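Local coordinates for DUF2442 domain-containing protein (Nitrosomonas europaea, PDB 2AUW) that is of unknown function but belongs to the DUF2442 family and may bind DNA, at residues V67-D71 with T72-R76. Residues are numbered along the deposited sequence; the frame is centred on the assembly and turned at random.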
loop_
_atom_site.group_PDB
_atom_site.type_symbol
_atom_site.label_atom_id
_atom_site.label_comp_id
_atom_site.label_asym_id
_atom_site.label_seq_id
_atom_site.Cartn_x
_atom_site.Cartn_y
_atom_site.Cartn_z
ATOM N N VAL B 67 2.600 -1.658 -24.789
ATOM C CA VAL B 67 2.469 -2.432 -26.009
ATOM C C VAL B 67 3.007 -1.549 -27.114
ATOM O O VAL B 67 2.556 -0.434 -27.292
ATOM C CB VAL B 67 0.991 -2.835 -26.248
ATOM C CG1 VAL B 67 0.782 -3.394 -27.673
ATOM C CG2 VAL B 67 0.530 -3.851 -25.219
ATOM N N GLU B 68 4.006 -2.032 -27.850
ATOM C CA GLU B 68 4.732 -1.178 -28.759
ATOM C C GLU B 68 4.927 -1.831 -30.126
ATOM O O GLU B 68 5.021 -3.053 -30.232
ATOM C CB GLU B 68 6.096 -0.813 -28.152
ATOM C CG GLU B 68 7.001 -0.055 -29.124
ATOM C CD GLU B 68 8.285 0.337 -28.460
ATOM O OE1 GLU B 68 8.308 1.426 -27.846
ATOM O OE2 GLU B 68 9.254 -0.450 -28.547
ATOM N N TRP B 69 4.965 -0.996 -31.158
ATOM C CA TRP B 69 5.296 -1.421 -32.516
ATOM C C TRP B 69 6.509 -0.589 -32.886
ATOM O O TRP B 69 7.579 -1.139 -33.120
ATOM C CB TRP B 69 4.156 -1.179 -33.517
ATOM C CG TRP B 69 2.974 -2.101 -33.361
ATOM C CD1 TRP B 69 2.734 -3.247 -34.042
ATOM C CD2 TRP B 69 1.875 -1.929 -32.455
ATOM N NE1 TRP B 69 1.537 -3.800 -33.645
ATOM C CE2 TRP B 69 1.006 -3.017 -32.641
ATOM C CE3 TRP B 69 1.539 -0.943 -31.505
ATOM C CZ2 TRP B 69 -0.176 -3.159 -31.919
ATOM C CZ3 TRP B 69 0.373 -1.103 -30.758
ATOM C CH2 TRP B 69 -0.479 -2.186 -30.981
ATOM N N PHE B 70 6.345 0.731 -32.897
ATOM C CA PHE B 70 7.482 1.642 -33.086
ATOM C C PHE B 70 7.870 2.431 -31.830
ATOM O O PHE B 70 9.047 2.506 -31.490
ATOM C CB PHE B 70 7.263 2.583 -34.284
ATOM C CG PHE B 70 6.890 1.875 -35.557
ATOM C CD1 PHE B 70 5.587 1.933 -36.042
ATOM C CD2 PHE B 70 7.849 1.153 -36.280
ATOM C CE1 PHE B 70 5.230 1.275 -37.218
ATOM C CE2 PHE B 70 7.511 0.491 -37.467
ATOM C CZ PHE B 70 6.193 0.551 -37.939
ATOM N N ASP B 71 6.887 3.012 -31.137
ATOM C CA ASP B 71 7.176 3.882 -29.993
ATOM C C ASP B 71 6.069 3.914 -28.928
ATOM O O ASP B 71 5.127 4.721 -29.023
ATOM C CB ASP B 71 7.470 5.313 -30.461
ATOM C CG ASP B 71 7.897 6.223 -29.322
ATOM O OD1 ASP B 71 8.384 5.718 -28.279
ATOM O OD2 ASP B 71 7.739 7.450 -29.465
ATOM N N THR B 72 6.211 3.051 -27.918
ATOM C CA THR B 72 5.355 3.066 -26.725
ATOM C C THR B 72 3.890 3.503 -27.016
ATOM O O THR B 72 3.359 4.407 -26.364
ATOM C CB THR B 72 5.959 4.000 -25.644
ATOM O OG1 THR B 72 6.138 5.308 -26.204
ATOM C CG2 THR B 72 7.305 3.475 -25.155
ATOM N N GLU B 73 3.246 2.863 -27.980
ATOM C CA GLU B 73 1.950 3.361 -28.465
ATOM C C GLU B 73 0.823 3.232 -27.443
ATOM O O GLU B 73 0.080 4.207 -27.226
ATOM C CB GLU B 73 1.544 2.719 -29.793
ATOM C CG GLU B 73 2.362 3.219 -30.995
ATOM C CD GLU B 73 3.695 2.488 -31.160
ATOM O OE1 GLU B 73 4.393 2.735 -32.160
ATOM O OE2 GLU B 73 4.037 1.670 -30.285
ATOM N N PHE B 74 0.674 2.056 -26.826
ATOM C CA PHE B 74 -0.446 1.891 -25.864
ATOM C C PHE B 74 -0.007 1.441 -24.482
ATOM O O PHE B 74 0.573 0.365 -24.359
ATOM C CB PHE B 74 -1.468 0.891 -26.374
ATOM C CG PHE B 74 -2.009 1.202 -27.734
ATOM C CD1 PHE B 74 -2.020 0.228 -28.716
ATOM C CD2 PHE B 74 -2.530 2.456 -28.019
ATOM C CE1 PHE B 74 -2.529 0.493 -29.984
ATOM C CE2 PHE B 74 -3.043 2.745 -29.292
ATOM C CZ PHE B 74 -3.047 1.761 -30.274
ATOM N N GLY B 75 -0.342 2.233 -23.454
ATOM C CA GLY B 75 -0.069 1.859 -22.054
ATOM C C GLY B 75 -0.690 0.511 -21.711
ATOM O O GLY B 75 -1.810 0.208 -22.154
ATOM N N ARG B 76 0.034 -0.322 -20.948
ATOM C CA ARG B 76 -0.492 -1.670 -20.637
ATOM C C ARG B 76 -1.830 -1.583 -19.891
ATOM O O ARG B 76 -2.718 -2.391 -20.127
ATOM C CB ARG B 76 0.529 -2.543 -19.870
ATOM C CG ARG B 76 0.807 -2.072 -18.466
ATOM C CD ARG B 76 1.800 -2.990 -17.823
ATOM N NE ARG B 76 1.616 -3.157 -16.375
ATOM C CZ ARG B 76 2.016 -2.283 -15.447
ATOM N NH1 ARG B 76 1.818 -2.544 -14.150
ATOM N NH2 ARG B 76 2.592 -1.140 -15.811
#
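The carboxylate of E73 turns back into the curve of the turn that precedes it and collects three consecutive backbone N-H groups, those of W69, F70 and D71. A bend at chi2 (84°) turns the chain of E73 inward, and glutamate has the reach and two acceptors this needs. E73 OE1 takes two bonds, from F70 N at 2.9 Å on the syn side and from D71 N at 2.7 Å from above the carboxylate plane. E73 OE2 accepts W69 N at 3.0 Å, off the opposite carboxylate face from D71 N. A leucine in place of E73 would probably leave these three amides without their acceptor and set the turn free to change shape.

A second glutamate, E68, extended with CG anti to the backbone N, bonds T72 N at 2.7 Å through the anti lone pair of OE1, nearly straight at 168°, while E68 OE2 is hydrogen-bonded to H59 NE2 on the partner strand 59-60. The E68 carboxylate plane stands almost perpendicular to that of E73.

Beside the W69 end of the turn, two large rings meet. F74 CD1 lies in the plane of the W69 ring, at its edge, 3.4 Å from W69 CZ3; the pair as a whole is oblique, its planes 85° apart, and E73 CB sits over one F74 face. These broad apolar groups suit a buried place, where F55 and L22 meet W69 and W82 meets F74.

V67 and F74 close the base as an antiparallel hydrogen-bonded pair, V67 N to F74 O at 2.9 Å and F74 N to V67 O at 3.2 Å. The result is a beta-hairpin-like loop with a single bridge, its turn amides bonded by two glutamate carboxylates, leading from strand 67-68 to G75, the N-cap of helix 76-86.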